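Ufm1-specific protease (Caenorhabditis elegans, PDB 5EJJ) hydrolyses the peptide bond after the C-terminal glycine of the ubiquitin-like modifier ufm-1, acting as a thiol protease that releases ufm-1 from target proteins. Local coordinates at residues Cys396-Trp407 with Pro490-Thr501; Glu371-Tyr379 with Ala481-Pro490. All blocks are in the same frame, centred on the assembly; numbering follows the deposited sequence.

In the fold
Along the chain from the N terminus, the four segments of the C78 peptidase region come in the order 371-379, 396-407, 481-490 and 490-501, so contacts 1 and 2 cross. Contact 2 closes a loop of 101 residues by bringing strand 371-374 and its following turn to the end of helix 477-484. Contact 1 closes an overlapping loop of 82 residues, laying helix 396-409 against the hairpin of strands 491-494 and 499-507. Pro-490 belongs to both contacts, and Trp-407 of contact 1 also packs on Gly-377, Pro-378 and Gly-488 of contact 2. Strands 371-374 and 499-507 are antiparallel neighbours, so both contacts build on one sheet.

Contact 1. Residues Cys396-Trp407 with Pro490-Thr501; sequences CAYRSFQTIWSW and PVMIGGNMLAHT
Met-492 runs its side chain along helix 396-407 and meets a different turn at each step. Its CB lies 3.8 Å from CD1 of Ile-404. Its CG is 4.1 Å from CB of Ser-400. SD links CG to CE and carries the chain toward Ala-397, whose CB lies 4.3 Å from CE. CG stands anti to the backbone N, and the bend at chi2 (-93°) turns the thioether toward the N-terminal end of the helix. Ser-447 and Val-555 also touch this methionine.

Next to it, OG of Ser-400 and OG1 of Thr-501 form the hydrogen bond between the segments, 2.7 Å long, pairing two hydroxyls in a largely apolar, buried interface. Toward the helix start, CB of Ala-397 meets CB of Ala-499 at 3.7 Å; these small side chains bring the helix close to strand 499-501, the segment axes approaching to 7.2 Å at an angle of 21°. At the other end Pro-490 sets its CD over one face of the Trp-407 indole, a CH-pi contact 3.9 Å from the centroid of the five-membered ring and 26° off its normal.

Cys-396, the inferred nucleophile, begins the helix. Its SG, placed between the backbone N and carbonyl carbon, lies 3.8 Å from N of Ala-499, so strand 499-501 backs the thiol while His-522, the inferred catalytic histidine, touches it from a loop. His-500 points away from the helix, and its ring meets that of His-522. Strands 491-494 and 499-501 pair through Ile-493 and His-500, and the helix packs against both strands of the hairpin. A cysteine at the N terminus of a buried helix packed on an antiparallel sheet, with the histidine in an adjacent loop, is consistent with the papain-like arrangement of clan CA peptidases.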
loop_
_atom_site.group_PDB
_atom_site.type_symbol
_atom_site.label_atom_id
_atom_site.label_comp_id
_atom_site.label_asym_id
_atom_site.label_seq_id
_atom_site.Cartn_x
_atom_site.Cartn_y
_atom_site.Cartn_z
ATOM N N CYS A 396 9.944 25.516 11.281
ATOM C CA CYS A 396 10.428 24.163 11.610
ATOM C C CYS A 396 9.375 23.212 12.207
ATOM O O CYS A 396 9.268 22.054 11.807
ATOM C CB CYS A 396 11.714 24.196 12.475
ATOM S SG CYS A 396 11.692 25.067 14.099
ATOM N N ALA A 397 8.575 23.713 13.135
ATOM C CA ALA A 397 7.584 22.875 13.782
ATOM C C ALA A 397 6.334 22.736 12.936
ATOM O O ALA A 397 5.614 21.754 13.062
ATOM C CB ALA A 397 7.239 23.420 15.154
ATOM N N TYR A 398 6.065 23.721 12.088
ATOM C CA TYR A 398 4.926 23.639 11.176
ATOM C C TYR A 398 5.109 22.441 10.254
ATOM O O TYR A 398 4.189 21.658 10.016
ATOM C CB TYR A 398 4.843 24.891 10.306
ATOM C CG TYR A 398 4.281 26.109 10.982
ATOM C CD1 TYR A 398 5.107 27.150 11.363
ATOM C CD2 TYR A 398 2.915 26.228 11.215
ATOM C CE1 TYR A 398 4.594 28.271 11.971
ATOM C CE2 TYR A 398 2.388 27.339 11.818
ATOM C CZ TYR A 398 3.236 28.361 12.197
ATOM O OH TYR A 398 2.732 29.484 12.803
ATOM N N ARG A 399 6.322 22.332 9.732
ATOM C CA ARG A 399 6.685 21.271 8.819
ATOM C C ARG A 399 6.492 19.901 9.461
ATOM O O ARG A 399 5.926 18.998 8.836
ATOM C CB ARG A 399 8.129 21.467 8.339
ATOM C CG ARG A 399 8.341 22.795 7.619
ATOM C CD ARG A 399 7.127 23.110 6.756
ATOM N NE ARG A 399 7.392 24.096 5.713
ATOM C CZ ARG A 399 6.645 24.234 4.620
ATOM N NH1 ARG A 399 5.602 23.436 4.421
ATOM N NH2 ARG A 399 6.953 25.153 3.715
ATOM N N SER A 400 6.946 19.750 10.707
ATOM C CA SER A 400 6.760 18.494 11.429
ATOM C C SER A 400 5.291 18.230 11.652
ATOM O O SER A 400 4.854 17.080 11.689
ATOM C CB SER A 400 7.474 18.511 12.772
ATOM O OG SER A 400 8.841 18.246 12.580
ATOM N N PHE A 401 4.532 19.303 11.813
ATOM C CA PHE A 401 3.098 19.176 11.965
ATOM C C PHE A 401 2.526 18.625 10.673
ATOM O O PHE A 401 1.659 17.750 10.683
ATOM C CB PHE A 401 2.470 20.529 12.264
ATOM C CG PHE A 401 0.993 20.515 12.196
ATOM C CD1 PHE A 401 0.246 20.042 13.266
ATOM C CD2 PHE A 401 0.345 20.952 11.067
ATOM C CE1 PHE A 401 -1.129 20.020 13.222
ATOM C CE2 PHE A 401 -1.034 20.927 11.006
ATOM C CZ PHE A 401 -1.775 20.456 12.092
ATOM N N GLN A 402 3.027 19.153 9.563
ATOM C CA GLN A 402 2.590 18.741 8.237
ATOM C C GLN A 402 2.926 17.271 7.953
ATOM O O GLN A 402 2.077 16.505 7.466
ATOM C CB GLN A 402 3.171 19.679 7.172
ATOM C CG GLN A 402 2.466 21.034 7.112
ATOM C CD GLN A 402 3.033 21.930 6.034
ATOM O OE1 GLN A 402 4.210 21.823 5.688
ATOM N NE2 GLN A 402 2.195 22.818 5.484
ATOM N N THR A 403 4.156 16.878 8.268
ATOM C CA THR A 403 4.520 15.475 8.213
ATOM C C THR A 403 3.533 14.633 9.019
ATOM O O THR A 403 2.907 13.743 8.479
ATOM C CB THR A 403 5.942 15.232 8.704
ATOM O OG1 THR A 403 6.870 15.848 7.800
ATOM C CG2 THR A 403 6.216 13.741 8.779
ATOM N N ILE A 404 3.348 14.934 10.293
ATOM C CA ILE A 404 2.378 14.181 11.083
ATOM C C ILE A 404 1.013 14.160 10.405
ATOM O O ILE A 404 0.273 13.181 10.499
ATOM C CB ILE A 404 2.251 14.742 12.521
ATOM C CG1 ILE A 404 3.583 14.611 13.250
ATOM C CG2 ILE A 404 1.177 14.013 13.325
ATOM C CD1 ILE A 404 3.571 15.246 14.590
ATOM N N TRP A 405 0.681 15.230 9.697
ATOM C CA TRP A 405 -0.632 15.298 9.067
ATOM C C TRP A 405 -0.671 14.328 7.910
ATOM O O TRP A 405 -1.584 13.504 7.808
ATOM C CB TRP A 405 -0.966 16.711 8.578
ATOM C CG TRP A 405 -2.401 16.857 8.132
ATOM C CD1 TRP A 405 -2.947 16.380 6.983
ATOM C CD2 TRP A 405 -3.464 17.519 8.834
ATOM N NE1 TRP A 405 -4.280 16.700 6.920
ATOM C CE2 TRP A 405 -4.623 17.399 8.047
ATOM C CE3 TRP A 405 -3.544 18.209 10.046
ATOM C CZ2 TRP A 405 -5.849 17.938 8.428
ATOM C CZ3 TRP A 405 -4.766 18.749 10.423
ATOM C CH2 TRP A 405 -5.899 18.614 9.612
ATOM N N SER A 406 0.336 14.422 7.049
ATOM C CA SER A 406 0.398 13.583 5.868
ATOM C C SER A 406 0.283 12.107 6.243
ATOM O O SER A 406 -0.332 11.321 5.519
ATOM C CB SER A 406 1.677 13.852 5.086
ATOM O OG SER A 406 2.773 13.154 5.644
ATOM N N TRP A 407 0.845 11.730 7.384
ATOM C CA TRP A 407 0.728 10.346 7.825
ATOM C C TRP A 407 -0.730 9.985 8.023
ATOM O O TRP A 407 -1.132 8.869 7.730
ATOM C CB TRP A 407 1.517 10.088 9.103
ATOM C CG TRP A 407 1.479 8.680 9.607
ATOM C CD1 TRP A 407 2.475 7.768 9.519
ATOM C CD2 TRP A 407 0.405 8.034 10.311
ATOM N NE1 TRP A 407 2.092 6.584 10.109
ATOM C CE2 TRP A 407 0.823 6.724 10.599
ATOM C CE3 TRP A 407 -0.870 8.430 10.718
ATOM C CZ2 TRP A 407 0.017 5.816 11.274
ATOM C CZ3 TRP A 407 -1.674 7.508 11.389
ATOM C CH2 TRP A 407 -1.224 6.227 11.661
ATOM N N PRO A 490 4.472 9.270 13.361
ATOM C CA PRO A 490 5.742 9.980 13.523
ATOM C C PRO A 490 5.648 10.852 14.771
ATOM O O PRO A 490 4.555 11.290 15.157
ATOM C CB PRO A 490 5.844 10.848 12.260
ATOM C CG PRO A 490 4.746 10.375 11.346
ATOM C CD PRO A 490 3.688 9.790 12.233
ATOM N N VAL A 491 6.786 11.072 15.417
ATOM C CA VAL A 491 6.822 11.789 16.683
ATOM C C VAL A 491 7.466 13.149 16.489
ATOM O O VAL A 491 8.555 13.255 15.907
ATOM C CB VAL A 491 7.594 10.980 17.744
ATOM C CG1 VAL A 491 7.989 11.845 18.917
ATOM C CG2 VAL A 491 6.751 9.802 18.201
ATOM N N MET A 492 6.779 14.193 16.947
ATOM C CA MET A 492 7.396 15.503 16.966
ATOM C C MET A 492 8.116 15.716 18.289
ATOM O O MET A 492 7.513 15.653 19.377
ATOM C CB MET A 492 6.396 16.621 16.710
ATOM C CG MET A 492 7.010 18.023 16.857
ATOM S SD MET A 492 6.875 18.809 18.503
ATOM C CE MET A 492 7.680 20.365 18.138
ATOM N N ILE A 493 9.423 15.942 18.169
ATOM C CA ILE A 493 10.289 16.201 19.308
ATOM C C ILE A 493 10.491 17.713 19.402
ATOM O O ILE A 493 10.979 18.362 18.461
ATOM C CB ILE A 493 11.636 15.404 19.202
ATOM C CG1 ILE A 493 12.565 15.691 20.379
ATOM C CG2 ILE A 493 12.358 15.703 17.909
ATOM C CD1 ILE A 493 12.159 15.042 21.636
ATOM N N GLY A 494 10.050 18.268 20.531
ATOM C CA GLY A 494 10.163 19.690 20.808
ATOM C C GLY A 494 11.518 20.000 21.398
ATOM O O GLY A 494 11.703 19.981 22.621
ATOM N N GLY A 495 12.473 20.274 20.509
ATOM C CA GLY A 495 13.827 20.628 20.895
ATOM C C GLY A 495 13.782 21.969 21.564
ATOM O O GLY A 495 12.695 22.530 21.716
ATOM N N ASN A 496 14.913 22.528 21.963
ATOM C CA ASN A 496 14.747 23.821 22.614
ATOM C C ASN A 496 14.542 25.023 21.689
ATOM O O ASN A 496 13.515 25.712 21.783
ATOM C CB ASN A 496 15.701 24.035 23.784
ATOM C CG ASN A 496 15.207 23.319 25.037
ATOM O OD1 ASN A 496 14.918 23.932 26.072
ATOM N ND2 ASN A 496 15.078 22.001 24.929
ATOM N N MET A 497 15.461 25.253 20.765
ATOM C CA MET A 497 15.181 26.277 19.774
ATOM C C MET A 497 14.590 25.654 18.511
ATOM O O MET A 497 14.052 26.355 17.650
ATOM C CB MET A 497 16.430 27.113 19.472
ATOM C CG MET A 497 16.810 28.105 20.599
ATOM S SD MET A 497 15.500 29.228 21.186
ATOM C CE MET A 497 16.428 30.232 22.327
ATOM N N LEU A 498 14.660 24.326 18.434
ATOM C CA LEU A 498 14.385 23.596 17.196
ATOM C C LEU A 498 13.312 22.513 17.311
ATOM O O LEU A 498 12.969 22.072 18.402
ATOM C CB LEU A 498 15.684 22.984 16.670
ATOM C CG LEU A 498 16.680 24.042 16.198
ATOM C CD1 LEU A 498 18.006 23.420 15.785
ATOM C CD2 LEU A 498 16.058 24.855 15.054
ATOM N N ALA A 499 12.782 22.096 16.165
ATOM C CA ALA A 499 11.782 21.030 16.113
ATOM C C ALA A 499 12.195 19.971 15.101
ATOM O O ALA A 499 12.585 20.304 13.978
ATOM C CB ALA A 499 10.408 21.596 15.756
ATOM N N HIS A 500 12.128 18.703 15.506
ATOM C CA HIS A 500 12.426 17.579 14.613
ATOM C C HIS A 500 11.302 16.525 14.649
ATOM O O HIS A 500 10.473 16.503 15.572
ATOM C CB HIS A 500 13.758 16.913 14.989
ATOM C CG HIS A 500 14.963 17.792 14.810
ATOM N ND1 HIS A 500 14.898 19.057 14.282
ATOM C CD2 HIS A 500 16.270 17.563 15.087
ATOM C CE1 HIS A 500 16.115 19.583 14.243
ATOM N NE2 HIS A 500 16.962 18.694 14.720
ATOM N N THR A 501 11.269 15.655 13.640
ATOM C CA THR A 501 10.361 14.514 13.669
ATOM C C THR A 501 11.150 13.228 13.911
ATOM O O THR A 501 12.191 13.009 13.290
ATOM C CB THR A 501 9.557 14.384 12.373
ATOM O OG1 THR A 501 9.283 15.685 11.835
ATOM C CG2 THR A 501 8.249 13.669 12.651
#

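Contact 2. Residues Glu371-Tyr379 with Ala481-Pro490; sequences EITTVNGPY and ARHFETSGTP
Thr-373 pushes its CG2 methyl into the last turn of helix 477-484. That methyl lies 3.5 Å from CB of Phe-484 and 3.6 Å from N of Glu-485. CG2 is directed there by standing anti to the backbone N of Thr-373, while OG1 lies beside that N. Phe-484 continues the packing inward: its CB sits 3.4 Å from the carbonyl O of Thr-374, and its CD1 comes to 4.0 Å from CA of Val-375. Ile-502 and Val-491 touch this phenylalanine as well, so the residue also contacts the sheet.

The closest backbone meeting is at Asn-376 and Gly-488. Asn-376 N donates a 2.8 Å hydrogen bond to Gly-488 O, fairly straight at 165°, with the donor tilted 18° from the carbonyl plane. Gly-488 has a positive phi and no side chain, which lets CB of Asn-376 pack 3.5 Å from its CA. CG2 of Val-375 lies against Gly-488 O and reaches CD of Pro-490 at 4.2 Å.

The turn behind the contact is braced internally: His-483 O accepts from Thr-486 N and Gly-488 N on opposite faces of its plane, and His-483 NE2 bonds Thr-489 O at 3.0 Å. Thr-489 OG1 hydrogen-bonds Pro-557 O.

Packing thins toward the outer side. Thr-374 points away from the helix end; of the Glu-485 side chain, CB meets the CG2 methyl of Thr-373 and the carboxylate leads away; and the exposed Asn-376 pairs its amide oxygen with Lys-332. The chemistry implies a joint that rests on one backbone hydrogen bond and on side-chain carbons packed against backbone, with no salt bridge between the segments.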
loop_
_atom_site.group_PDB
_atom_site.type_symbol
_atom_site.label_atom_id
_atom_site.label_comp_id
_atom_site.label_asym_id
_atom_site.label_seq_id
_atom_site.Cartn_x
_atom_site.Cartn_y
_atom_site.Cartn_z
ATOM N N GLU A 371 17.995 -3.414 18.387
ATOM C CA GLU A 371 16.588 -3.637 18.027
ATOM C C GLU A 371 15.895 -2.389 17.456
ATOM O O GLU A 371 15.773 -1.367 18.134
ATOM C CB GLU A 371 15.812 -4.146 19.256
ATOM C CG GLU A 371 14.315 -4.333 19.044
ATOM C CD GLU A 371 13.981 -5.604 18.275
ATOM O OE1 GLU A 371 12.797 -6.006 18.286
ATOM O OE2 GLU A 371 14.895 -6.204 17.661
ATOM N N ILE A 372 15.423 -2.482 16.218
ATOM C CA ILE A 372 14.770 -1.346 15.577
ATOM C C ILE A 372 13.241 -1.397 15.614
ATOM O O ILE A 372 12.619 -2.358 15.156
ATOM C CB ILE A 372 15.225 -1.180 14.122
ATOM C CG1 ILE A 372 16.677 -0.719 14.073
ATOM C CG2 ILE A 372 14.336 -0.192 13.391
ATOM C CD1 ILE A 372 17.120 -0.322 12.679
ATOM N N THR A 373 12.645 -0.355 16.180
ATOM C CA THR A 373 11.216 -0.128 16.038
ATOM C C THR A 373 11.035 1.163 15.249
ATOM O O THR A 373 11.645 2.191 15.537
ATOM C CB THR A 373 10.474 -0.092 17.391
ATOM O OG1 THR A 373 10.792 -1.271 18.143
ATOM C CG2 THR A 373 8.977 -0.057 17.173
ATOM N N THR A 374 10.213 1.088 14.219
ATOM C CA THR A 374 10.126 2.161 13.259
ATOM C C THR A 374 8.683 2.627 13.183
ATOM O O THR A 374 7.803 2.053 13.821
ATOM C CB THR A 374 10.600 1.677 11.881
ATOM O OG1 THR A 374 10.633 2.772 10.962
ATOM C CG2 THR A 374 9.659 0.602 11.340
ATOM N N VAL A 375 8.454 3.681 12.409
ATOM C CA VAL A 375 7.118 4.215 12.202
ATOM C C VAL A 375 6.285 3.188 11.442
ATOM O O VAL A 375 6.809 2.420 10.645
ATOM C CB VAL A 375 7.172 5.559 11.435
ATOM C CG1 VAL A 375 7.516 5.337 9.976
ATOM C CG2 VAL A 375 5.862 6.309 11.563
ATOM N N ASN A 376 4.982 3.184 11.698
ATOM C CA ASN A 376 4.102 2.109 11.246
ATOM C C ASN A 376 3.647 2.126 9.790
ATOM O O ASN A 376 3.814 1.133 9.091
ATOM C CB ASN A 376 2.880 2.029 12.141
ATOM C CG ASN A 376 2.136 0.742 11.967
ATOM O OD1 ASN A 376 0.902 0.726 11.924
ATOM N ND2 ASN A 376 2.881 -0.357 11.847
ATOM N N GLY A 377 3.040 3.218 9.342
ATOM C CA GLY A 377 2.615 3.322 7.950
ATOM C C GLY A 377 3.489 4.233 7.098
ATOM O O GLY A 377 4.655 4.449 7.421
ATOM N N PRO A 378 2.940 4.762 5.990
ATOM C CA PRO A 378 3.610 5.784 5.157
ATOM C C PRO A 378 3.295 7.250 5.562
ATOM O O PRO A 378 2.300 7.496 6.242
ATOM C CB PRO A 378 3.035 5.505 3.764
ATOM C CG PRO A 378 1.645 5.112 4.058
ATOM C CD PRO A 378 1.722 4.257 5.335
ATOM N N TYR A 379 4.125 8.190 5.110
ATOM C CA TYR A 379 3.989 9.619 5.409
ATOM C C TYR A 379 4.710 10.375 4.289
ATOM O O TYR A 379 5.417 9.758 3.495
ATOM C CB TYR A 379 4.672 9.945 6.748
ATOM C CG TYR A 379 6.126 9.544 6.724
ATOM C CD1 TYR A 379 7.101 10.426 6.289
ATOM C CD2 TYR A 379 6.511 8.259 7.067
ATOM C CE1 TYR A 379 8.416 10.050 6.219
ATOM C CE2 TYR A 379 7.832 7.866 7.005
ATOM C CZ TYR A 379 8.787 8.764 6.577
ATOM O OH TYR A 379 10.110 8.374 6.508
ATOM N N ALA A 481 9.820 3.510 22.022
ATOM C CA ALA A 481 9.750 2.295 21.204
ATOM C C ALA A 481 8.342 1.710 21.281
ATOM O O ALA A 481 7.746 1.348 20.269
ATOM C CB ALA A 481 10.768 1.273 21.674
ATOM N N ARG A 482 7.819 1.632 22.500
ATOM C CA ARG A 482 6.465 1.164 22.739
ATOM C C ARG A 482 5.458 1.944 21.903
ATOM O O ARG A 482 4.454 1.388 21.458
ATOM C CB ARG A 482 6.123 1.310 24.219
ATOM C CG ARG A 482 4.726 0.855 24.571
ATOM C CD ARG A 482 4.752 -0.516 25.211
ATOM N NE ARG A 482 3.456 -1.186 25.108
ATOM C CZ ARG A 482 3.170 -2.128 24.214
ATOM N NH1 ARG A 482 4.089 -2.529 23.337
ATOM N NH2 ARG A 482 1.960 -2.674 24.200
ATOM N N HIS A 483 5.720 3.234 21.698
ATOM C CA HIS A 483 4.835 4.065 20.882
ATOM C C HIS A 483 4.807 3.550 19.465
ATOM O O HIS A 483 3.753 3.146 18.966
ATOM C CB HIS A 483 5.277 5.535 20.866
ATOM C CG HIS A 483 4.600 6.357 19.806
ATOM N ND1 HIS A 483 3.259 6.687 19.857
ATOM C CD2 HIS A 483 5.081 6.905 18.664
ATOM C CE1 HIS A 483 2.946 7.400 18.789
ATOM N NE2 HIS A 483 4.033 7.551 18.052
ATOM N N PHE A 484 5.975 3.574 18.828
ATOM C CA PHE A 484 6.126 3.125 17.443
ATOM C C PHE A 484 5.565 1.721 17.153
ATOM O O PHE A 484 5.080 1.462 16.058
ATOM C CB PHE A 484 7.591 3.187 17.039
ATOM C CG PHE A 484 8.097 4.570 16.793
ATOM C CD1 PHE A 484 7.410 5.439 15.974
ATOM C CD2 PHE A 484 9.280 4.998 17.365
ATOM C CE1 PHE A 484 7.893 6.716 15.738
ATOM C CE2 PHE A 484 9.768 6.267 17.130
ATOM C CZ PHE A 484 9.077 7.123 16.319
ATOM N N GLU A 485 5.629 0.816 18.125
ATOM C CA GLU A 485 5.111 -0.532 17.936
ATOM C C GLU A 485 3.590 -0.560 18.090
ATOM O O GLU A 485 2.949 -1.585 17.890
ATOM C CB GLU A 485 5.775 -1.508 18.919
ATOM C CG GLU A 485 6.100 -2.897 18.330
ATOM C CD GLU A 485 4.918 -3.887 18.375
ATOM O OE1 GLU A 485 4.317 -4.059 19.467
ATOM O OE2 GLU A 485 4.596 -4.500 17.321
ATOM N N THR A 486 3.002 0.574 18.436
ATOM C CA THR A 486 1.571 0.619 18.705
ATOM C C THR A 486 0.902 1.685 17.861
ATOM O O THR A 486 0.376 1.409 16.793
ATOM C CB THR A 486 1.288 0.926 20.187
ATOM O OG1 THR A 486 1.965 -0.028 21.005
ATOM C CG2 THR A 486 -0.204 0.854 20.471
ATOM N N SER A 487 0.928 2.914 18.351
ATOM C CA SER A 487 0.323 4.010 17.628
ATOM C C SER A 487 1.053 4.198 16.297
ATOM O O SER A 487 0.452 4.587 15.297
ATOM C CB SER A 487 0.350 5.282 18.487
ATOM O OG SER A 487 -0.324 5.065 19.722
ATOM N N GLY A 488 2.349 3.903 16.293
ATOM C CA GLY A 488 3.159 3.932 15.086
ATOM C C GLY A 488 3.155 5.199 14.246
ATOM O O GLY A 488 3.441 5.144 13.056
ATOM N N THR A 489 2.842 6.335 14.860
ATOM C CA THR A 489 2.845 7.636 14.180
ATOM C C THR A 489 4.176 8.365 14.306
ATOM O O THR A 489 4.933 8.121 15.251
ATOM C CB THR A 489 1.792 8.529 14.781
ATOM O OG1 THR A 489 1.910 8.475 16.214
ATOM C CG2 THR A 489 0.421 8.038 14.375
ATOM N N PRO A 490 4.472 9.270 13.361
ATOM C CA PRO A 490 5.742 9.980 13.523
ATOM C C PRO A 490 5.648 10.852 14.771
ATOM O O PRO A 490 4.555 11.290 15.157
ATOM C CB PRO A 490 5.844 10.848 12.260
ATOM C CG PRO A 490 4.746 10.375 11.346
ATOM C CD PRO A 490 3.688 9.790 12.233
#